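Hypothetical protein (Bacteroides thetaiotaomicron, PDB 2OBB) is of unknown function but binds magnesium and is probably a hydrolase of the HAD type. Local coordinates at residues E115-F119 with A120-S124; G102-D105 with W106-Y110. All blocks are in the same frame, centred on the assembly; numbering follows the deposited sequence.

Overall arrangement
Contact 2 (102-110) forms the start of helix 106-115 and contact 1 (115-124) the start of helix 119-123, one after the other along the chain, each with an N-cap residue just before its helix. Their centres lie 11 Å apart and they touch: Phe119 CE1 is 3.7 Å from Pro104 CG, and Ile122 CG1 is 4.1 Å from Ile108 CG2. Contact 2 is the nearer to the metal site, with the side chain of Ile103 about 4 Å from that of Asp97 and about 8 Å from the bound magnesium ion. Contact 1 lies farther out, the side chain of Phe119 being about 11 Å from that of Asp97.

Contact 1 (E115-F119 with A120-S124); sequences EKKTF and ADIYS
Two first torsions bring Thr118 and Asp121 together. Thr118 holds OG1 between its backbone N and its carbonyl carbon (chi1 56°), turning the hydroxyl toward the first turn of helix 119-123; Asp121 sets CG opposite its own carbonyl carbon (chi1 -60°), which carries the carboxylate back over the helix start. The result is a capping box. Thr118 OG1 accepts an almost straight hydrogen bond from Asp121 N at 3.0 Å. In return Thr118 N donates to Asp121 OD2, also at 3.0 Å, approaching from above the carboxylate plane, 45° out of it. Each residue thus takes up a backbone N-H of the other, one of them at the helix end where no preceding turn supplies a carbonyl. With an alanine here in place of Asp121, Thr118 N would probably be left without its carboxylate mate, and the N-cap residue less firmly fixed. Behind the box, Ile122 N bonds to Thr118 O and Tyr123 N to Phe119 O, starting the regular helical ladder. The extended chain of Lys117 runs past the aspartate, its CG 3.8 Å from Asp121 CB, and its CD then meets Ile122 CD1 at 4.1 Å. Its NZ goes on to a salt bridge with Glu111. One turn apart, Phe119 and Tyr123 lie side by side and point the same way, meeting edge to edge with Phe119 CD1 4.0 Å from Tyr123 CE2. In the second subunit these rings find their own copies: Phe119 stacks on Phe119 of the other chain, while Tyr123 meets Tyr123 there with nearly parallel planes. Lys116, with positive phi, breaks the path of the chain after helix 106-115, and the short helix 119-123 then folds back so that Ile122 packs on Glu111 and Met112 of that longer helix.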
ATOM      1  N   GLU A 115       4.084  -1.561 -19.119  1.00 67.31           N
ATOM      2  CA  GLU A 115       3.368  -0.827 -20.145  1.00 67.63           C
ATOM      3  C   GLU A 115       2.758   0.465 -19.591  1.00 68.03           C
ATOM      4  O   GLU A 115       2.092   1.203 -20.327  1.00 68.73           O
ATOM      5  CB  GLU A 115       2.285  -1.708 -20.769  1.00 67.31           C
ATOM      6  CG  GLU A 115       2.762  -3.075 -21.230  1.00 68.56           C
ATOM      7  CD  GLU A 115       3.860  -3.000 -22.292  1.00 71.03           C
ATOM      8  OE1 GLU A 115       3.706  -2.195 -23.247  1.00 71.71           O
ATOM      9  OE2 GLU A 115       4.871  -3.742 -22.176  1.00 69.99           O
ATOM     10  N   LYS A 116       3.007   0.746 -18.309  1.00 68.21           N
ATOM     11  CA  LYS A 116       2.403   1.894 -17.604  1.00 68.67           C
ATOM     12  C   LYS A 116       0.883   1.870 -17.792  1.00 67.84           C
ATOM     13  O   LYS A 116       0.309   2.627 -18.571  1.00 67.77           O
ATOM     14  CB  LYS A 116       3.030   3.221 -18.043  1.00 68.99           C
ATOM     15  CG  LYS A 116       4.255   3.614 -17.230  1.00 72.59           C
ATOM     16  CD  LYS A 116       5.330   4.257 -18.120  1.00 77.30           C
ATOM     17  CE  LYS A 116       6.654   4.462 -17.360  1.00 80.36           C
ATOM     18  NZ  LYS A 116       7.801   4.743 -18.301  1.00 81.46           N
ATOM     19  N   LYS A 117       0.248   0.939 -17.093  1.00 67.00           N
ATOM     20  CA  LYS A 117      -1.163   0.667 -17.274  1.00 65.88           C
ATOM     21  C   LYS A 117      -1.857   0.507 -15.935  1.00 65.00           C
ATOM     22  O   LYS A 117      -1.294  -0.040 -14.981  1.00 65.58           O
ATOM     23  CB  LYS A 117      -1.358  -0.613 -18.091  1.00 65.96           C
ATOM     24  CG  LYS A 117      -1.300  -0.450 -19.595  1.00 64.99           C
ATOM     25  CD  LYS A 117      -1.375  -1.818 -20.259  1.00 64.77           C
ATOM     26  CE  LYS A 117      -1.679  -1.746 -21.764  1.00 67.06           C
ATOM     27  NZ  LYS A 117      -1.714  -3.132 -22.380  1.00 66.30           N
ATOM     28  N   THR A 118      -3.097   0.972 -15.910  1.00 64.31           N
ATOM     29  CA  THR A 118      -3.978   0.921 -14.759  1.00 63.67           C
ATOM     30  C   THR A 118      -4.862  -0.294 -14.948  1.00 63.84           C
ATOM     31  O   THR A 118      -4.919  -0.849 -16.043  1.00 63.35           O
ATOM     32  CB  THR A 118      -4.889   2.177 -14.719  1.00 63.45           C
ATOM     33  OG1 THR A 118      -5.606   2.279 -15.952  1.00 62.51           O
ATOM     34  CG2 THR A 118      -4.076   3.450 -14.525  1.00 62.58           C
ATOM     35  N   PHE A 119      -5.563  -0.707 -13.892  1.00 64.28           N
ATOM     36  CA  PHE A 119      -6.550  -1.766 -14.040  1.00 64.15           C
ATOM     37  C   PHE A 119      -7.494  -1.344 -15.160  1.00 64.19           C
ATOM     38  O   PHE A 119      -7.917  -2.171 -15.976  1.00 64.21           O
ATOM     39  CB  PHE A 119      -7.321  -1.975 -12.744  1.00 63.75           C
ATOM     40  CG  PHE A 119      -6.535  -2.697 -11.663  1.00 64.08           C
ATOM     41  CD1 PHE A 119      -6.512  -4.089 -11.609  1.00 62.40           C
ATOM     42  CD2 PHE A 119      -5.845  -1.986 -10.700  1.00 62.98           C
ATOM     43  CE1 PHE A 119      -5.827  -4.761 -10.609  1.00 63.01           C
ATOM     44  CE2 PHE A 119      -5.139  -2.646  -9.704  1.00 65.52           C
ATOM     45  CZ  PHE A 119      -5.141  -4.049  -9.652  1.00 63.62           C
ATOM     46  N   ALA A 120      -7.785  -0.049 -15.224  1.00 64.44           N
ATOM     47  CA  ALA A 120      -8.732   0.486 -16.215  1.00 65.06           C
ATOM     48  C   ALA A 120      -8.271   0.127 -17.623  1.00 65.75           C
ATOM     49  O   ALA A 120      -9.014  -0.494 -18.386  1.00 66.13           O
ATOM     50  CB  ALA A 120      -8.891   1.986 -16.053  1.00 64.65           C
ATOM     51  N   ASP A 121      -7.026   0.486 -17.940  1.00 66.82           N
ATOM     52  CA  ASP A 121      -6.371   0.095 -19.198  1.00 67.69           C
ATOM     53  C   ASP A 121      -6.446  -1.400 -19.457  1.00 68.26           C
ATOM     54  O   ASP A 121      -6.953  -1.804 -20.490  1.00 68.27           O
ATOM     55  CB  ASP A 121      -4.907   0.515 -19.191  1.00 67.61           C
ATOM     56  CG  ASP A 121      -4.733   1.999 -19.048  1.00 68.38           C
ATOM     57  OD1 ASP A 121      -5.644   2.754 -19.463  1.00 70.20           O
ATOM     58  OD2 ASP A 121      -3.684   2.414 -18.524  1.00 68.65           O
ATOM     59  N   ILE A 122      -5.946  -2.205 -18.514  1.00 69.36           N
ATOM     60  CA  ILE A 122      -5.940  -3.659 -18.628  1.00 70.48           C
ATOM     61  C   ILE A 122      -7.293  -4.171 -19.083  1.00 71.76           C
ATOM     62  O   ILE A 122      -7.390  -4.886 -20.081  1.00 71.96           O
ATOM     63  CB  ILE A 122      -5.568  -4.338 -17.283  1.00 70.65           C
ATOM     64  CG1 ILE A 122      -4.140  -3.989 -16.858  1.00 69.67           C
ATOM     65  CG2 ILE A 122      -5.768  -5.868 -17.355  1.00 70.48           C
ATOM     66  CD1 ILE A 122      -3.048  -4.548 -17.755  1.00 69.30           C
ATOM     67  N   TYR A 123      -8.344  -3.772 -18.377  1.00 73.51           N
ATOM     68  CA  TYR A 123      -9.673  -4.279 -18.682  1.00 75.41           C
ATOM     69  C   TYR A 123     -10.358  -3.653 -19.906  1.00 76.70           C
ATOM     70  O   TYR A 123     -11.085  -4.362 -20.623  1.00 76.98           O
ATOM     71  CB  TYR A 123     -10.558  -4.291 -17.433  1.00 75.52           C
ATOM     72  CG  TYR A 123     -10.050  -5.282 -16.396  1.00 76.04           C
ATOM     73  CD1 TYR A 123     -10.333  -6.648 -16.502  1.00 76.43           C
ATOM     74  CD2 TYR A 123      -9.268  -4.861 -15.327  1.00 75.23           C
ATOM     75  CE1 TYR A 123      -9.849  -7.573 -15.550  1.00 76.62           C
ATOM     76  CE2 TYR A 123      -8.782  -5.769 -14.373  1.00 76.50           C
ATOM     77  CZ  TYR A 123      -9.080  -7.121 -14.489  1.00 76.49           C
ATOM     78  OH  TYR A 123      -8.595  -8.013 -13.550  1.00 77.38           O
ATOM     79  N   SER A 124     -10.115  -2.367 -20.181  1.00 78.17           N
ATOM     80  CA  SER A 124     -10.765  -1.731 -21.344  1.00 79.78           C
ATOM     81  C   SER A 124     -10.273  -2.258 -22.716  1.00 80.66           C
ATOM     82  O   SER A 124      -9.074  -2.278 -23.014  1.00 80.73           O
ATOM     83  CB  SER A 124     -10.817  -0.182 -21.250  1.00 80.06           C
ATOM     84  OG  SER A 124      -9.558   0.457 -21.417  1.00 80.78           O
TER

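Contact 2 (G102-D105 with W106-Y110); sequences GIPD and WGIIY
The ring of Pro104 meets the CG2 branch of Ile108, crossing the isoleucine at a slant with Pro104 CG 3.8 Å from Ile108 CG2. Ile108 points CG2 opposite its backbone N, and this branch lies against CG and CB of the proline while CG1 leads CD1 off toward Asp105. There CD1 makes an unusually short approach, 3.1 Å from Asp105 OD1, with a chi2 of 100° that is not staggered, so the placing of CD1 is doubtful. Asp105 itself has CG between its backbone N and its carbonyl carbon (chi1 57°), which curls the carboxylate over the helix start. Asp105 is the N-cap of helix 106-115, the helix that follows strand 93-95, an outermost strand of the parallel sheet, next to strand 5-8, consistent with a HAD-like Rossmannoid domain. The cap is a loose one: Ile108 N reaches Asp105 OD1 in a weak bond of 3.4 Å, and also Asp105 O in a bent, weak one. Asp105 O is better used by Ile109 N, at 3.0 Å and in the carbonyl plane. Ile109, extended with chi2 172°, slides CG1 across the proline at about a right angle, 4.0 Å from Pro104 CD. Its CD1 ends 3.9 Å from Ile103 CD1 and also lies over one face of the Trp106 ring, toward the rim. The indole NE1 of Trp106 bonds to Thr13 O, and Ile103, Trp106 and Ile109 all rest on Ile95 of strand 93-95.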
ATOM      1  N   GLY A 102      -7.690  -5.516  -4.489  1.00 55.75           N
ATOM      2  CA  GLY A 102      -6.884  -6.731  -4.536  1.00 56.06           C
ATOM      3  C   GLY A 102      -5.778  -6.694  -5.578  1.00 57.17           C
ATOM      4  O   GLY A 102      -5.800  -5.862  -6.501  1.00 57.95           O
ATOM      5  N   ILE A 103      -4.785  -7.565  -5.442  1.00 58.10           N
ATOM      6  CA  ILE A 103      -3.752  -7.648  -6.499  1.00 58.91           C
ATOM      7  C   ILE A 103      -4.022  -8.759  -7.504  1.00 59.39           C
ATOM      8  O   ILE A 103      -4.521  -9.835  -7.136  1.00 58.96           O
ATOM      9  CB  ILE A 103      -2.285  -7.629  -6.013  1.00 59.57           C
ATOM     10  CG1 ILE A 103      -1.955  -8.851  -5.126  1.00 57.40           C
ATOM     11  CG2 ILE A 103      -1.866  -6.131  -5.381  1.00 59.06           C
ATOM     12  CD1 ILE A 103      -0.407  -9.071  -5.118  1.00 51.47           C
ATOM     13  N   PRO A 104      -3.740  -8.470  -8.794  1.00 60.03           N
ATOM     14  CA  PRO A 104      -4.039  -9.441  -9.843  1.00 58.96           C
ATOM     15  C   PRO A 104      -2.828 -10.365  -9.903  1.00 58.26           C
ATOM     16  O   PRO A 104      -1.882 -10.195  -9.147  1.00 57.49           O
ATOM     17  CB  PRO A 104      -4.167  -8.570 -11.094  1.00 58.73           C
ATOM     18  CG  PRO A 104      -3.233  -7.401 -10.815  1.00 59.42           C
ATOM     19  CD  PRO A 104      -3.073  -7.261  -9.323  1.00 59.45           C
ATOM     20  N   ASP A 105      -2.832 -11.358 -10.764  1.00 58.11           N
ATOM     21  CA  ASP A 105      -1.663 -12.199 -10.783  1.00 57.43           C
ATOM     22  C   ASP A 105      -0.456 -11.460 -11.376  1.00 56.02           C
ATOM     23  O   ASP A 105      -0.583 -10.392 -12.052  1.00 55.74           O
ATOM     24  CB  ASP A 105      -1.955 -13.514 -11.484  1.00 58.16           C
ATOM     25  CG  ASP A 105      -2.451 -13.315 -12.874  1.00 61.23           C
ATOM     26  OD1 ASP A 105      -1.802 -12.550 -13.618  1.00 62.14           O
ATOM     27  OD2 ASP A 105      -3.480 -13.947 -13.232  1.00 67.82           O
ATOM     28  N   TRP A 106       0.705 -12.044 -11.123  1.00 54.17           N
ATOM     29  CA  TRP A 106       1.980 -11.444 -11.432  1.00 54.23           C
ATOM     30  C   TRP A 106       2.173 -11.122 -12.913  1.00 54.68           C
ATOM     31  O   TRP A 106       2.820 -10.124 -13.229  1.00 54.76           O
ATOM     32  CB  TRP A 106       3.080 -12.316 -10.876  1.00 53.92           C
ATOM     33  CG  TRP A 106       3.157 -12.144  -9.387  1.00 54.86           C
ATOM     34  CD1 TRP A 106       2.629 -12.964  -8.421  1.00 53.13           C
ATOM     35  CD2 TRP A 106       3.834 -11.088  -8.697  1.00 52.86           C
ATOM     36  NE1 TRP A 106       2.935 -12.463  -7.155  1.00 55.03           N
ATOM     37  CE2 TRP A 106       3.679 -11.319  -7.301  1.00 51.67           C
ATOM     38  CE3 TRP A 106       4.549  -9.965  -9.121  1.00 53.63           C
ATOM     39  CZ2 TRP A 106       4.207 -10.455  -6.329  1.00 54.43           C
ATOM     40  CZ3 TRP A 106       5.099  -9.091  -8.123  1.00 54.15           C
ATOM     41  CH2 TRP A 106       4.923  -9.361  -6.757  1.00 52.76           C
ATOM     42  N   GLY A 107       1.583 -11.926 -13.803  1.00 53.75           N
ATOM     43  CA  GLY A 107       1.449 -11.540 -15.212  1.00 54.53           C
ATOM     44  C   GLY A 107       0.924 -10.121 -15.416  1.00 54.80           C
ATOM     45  O   GLY A 107       1.524  -9.330 -16.147  1.00 55.55           O
ATOM     46  N   ILE A 108      -0.183  -9.788 -14.755  1.00 54.57           N
ATOM     47  CA  ILE A 108      -0.802  -8.504 -14.932  1.00 54.58           C
ATOM     48  C   ILE A 108      -0.017  -7.419 -14.196  1.00 54.71           C
ATOM     49  O   ILE A 108       0.127  -6.319 -14.711  1.00 54.11           O
ATOM     50  CB  ILE A 108      -2.304  -8.494 -14.566  1.00 54.99           C
ATOM     51  CG1 ILE A 108      -3.123  -9.167 -15.666  1.00 56.28           C
ATOM     52  CG2 ILE A 108      -2.848  -7.054 -14.547  1.00 56.49           C
ATOM     53  CD1 ILE A 108      -3.508 -10.569 -15.367  1.00 61.16           C
ATOM     54  N   ILE A 109       0.506  -7.736 -13.013  1.00 55.09           N
ATOM     55  CA  ILE A 109       1.342  -6.798 -12.293  1.00 55.37           C
ATOM     56  C   ILE A 109       2.461  -6.340 -13.223  1.00 57.20           C
ATOM     57  O   ILE A 109       2.679  -5.137 -13.402  1.00 58.05           O
ATOM     58  CB  ILE A 109       1.925  -7.407 -10.956  1.00 55.91           C
ATOM     59  CG1 ILE A 109       0.831  -7.524  -9.874  1.00 54.06           C
ATOM     60  CG2 ILE A 109       3.094  -6.563 -10.430  1.00 53.68           C
ATOM     61  CD1 ILE A 109       1.292  -8.315  -8.573  1.00 54.97           C
ATOM     62  N   TYR A 110       3.137  -7.303 -13.849  1.00 58.28           N
ATOM     63  CA  TYR A 110       4.225  -7.018 -14.766  1.00 59.08           C
ATOM     64  C   TYR A 110       3.812  -6.155 -15.971  1.00 59.87           C
ATOM     65  O   TYR A 110       4.431  -5.118 -16.256  1.00 59.93           O
ATOM     66  CB  TYR A 110       4.871  -8.318 -15.220  1.00 59.33           C
ATOM     67  CG  TYR A 110       6.018  -8.088 -16.163  1.00 60.07           C
ATOM     68  CD1 TYR A 110       7.244  -7.597 -15.700  1.00 59.91           C
ATOM     69  CD2 TYR A 110       5.872  -8.341 -17.524  1.00 59.64           C
ATOM     70  CE1 TYR A 110       8.309  -7.357 -16.586  1.00 61.51           C
ATOM     71  CE2 TYR A 110       6.918  -8.121 -18.415  1.00 62.35           C
ATOM     72  CZ  TYR A 110       8.134  -7.629 -17.947  1.00 62.26           C
ATOM     73  OH  TYR A 110       9.160  -7.436 -18.852  1.00 62.57           O
TER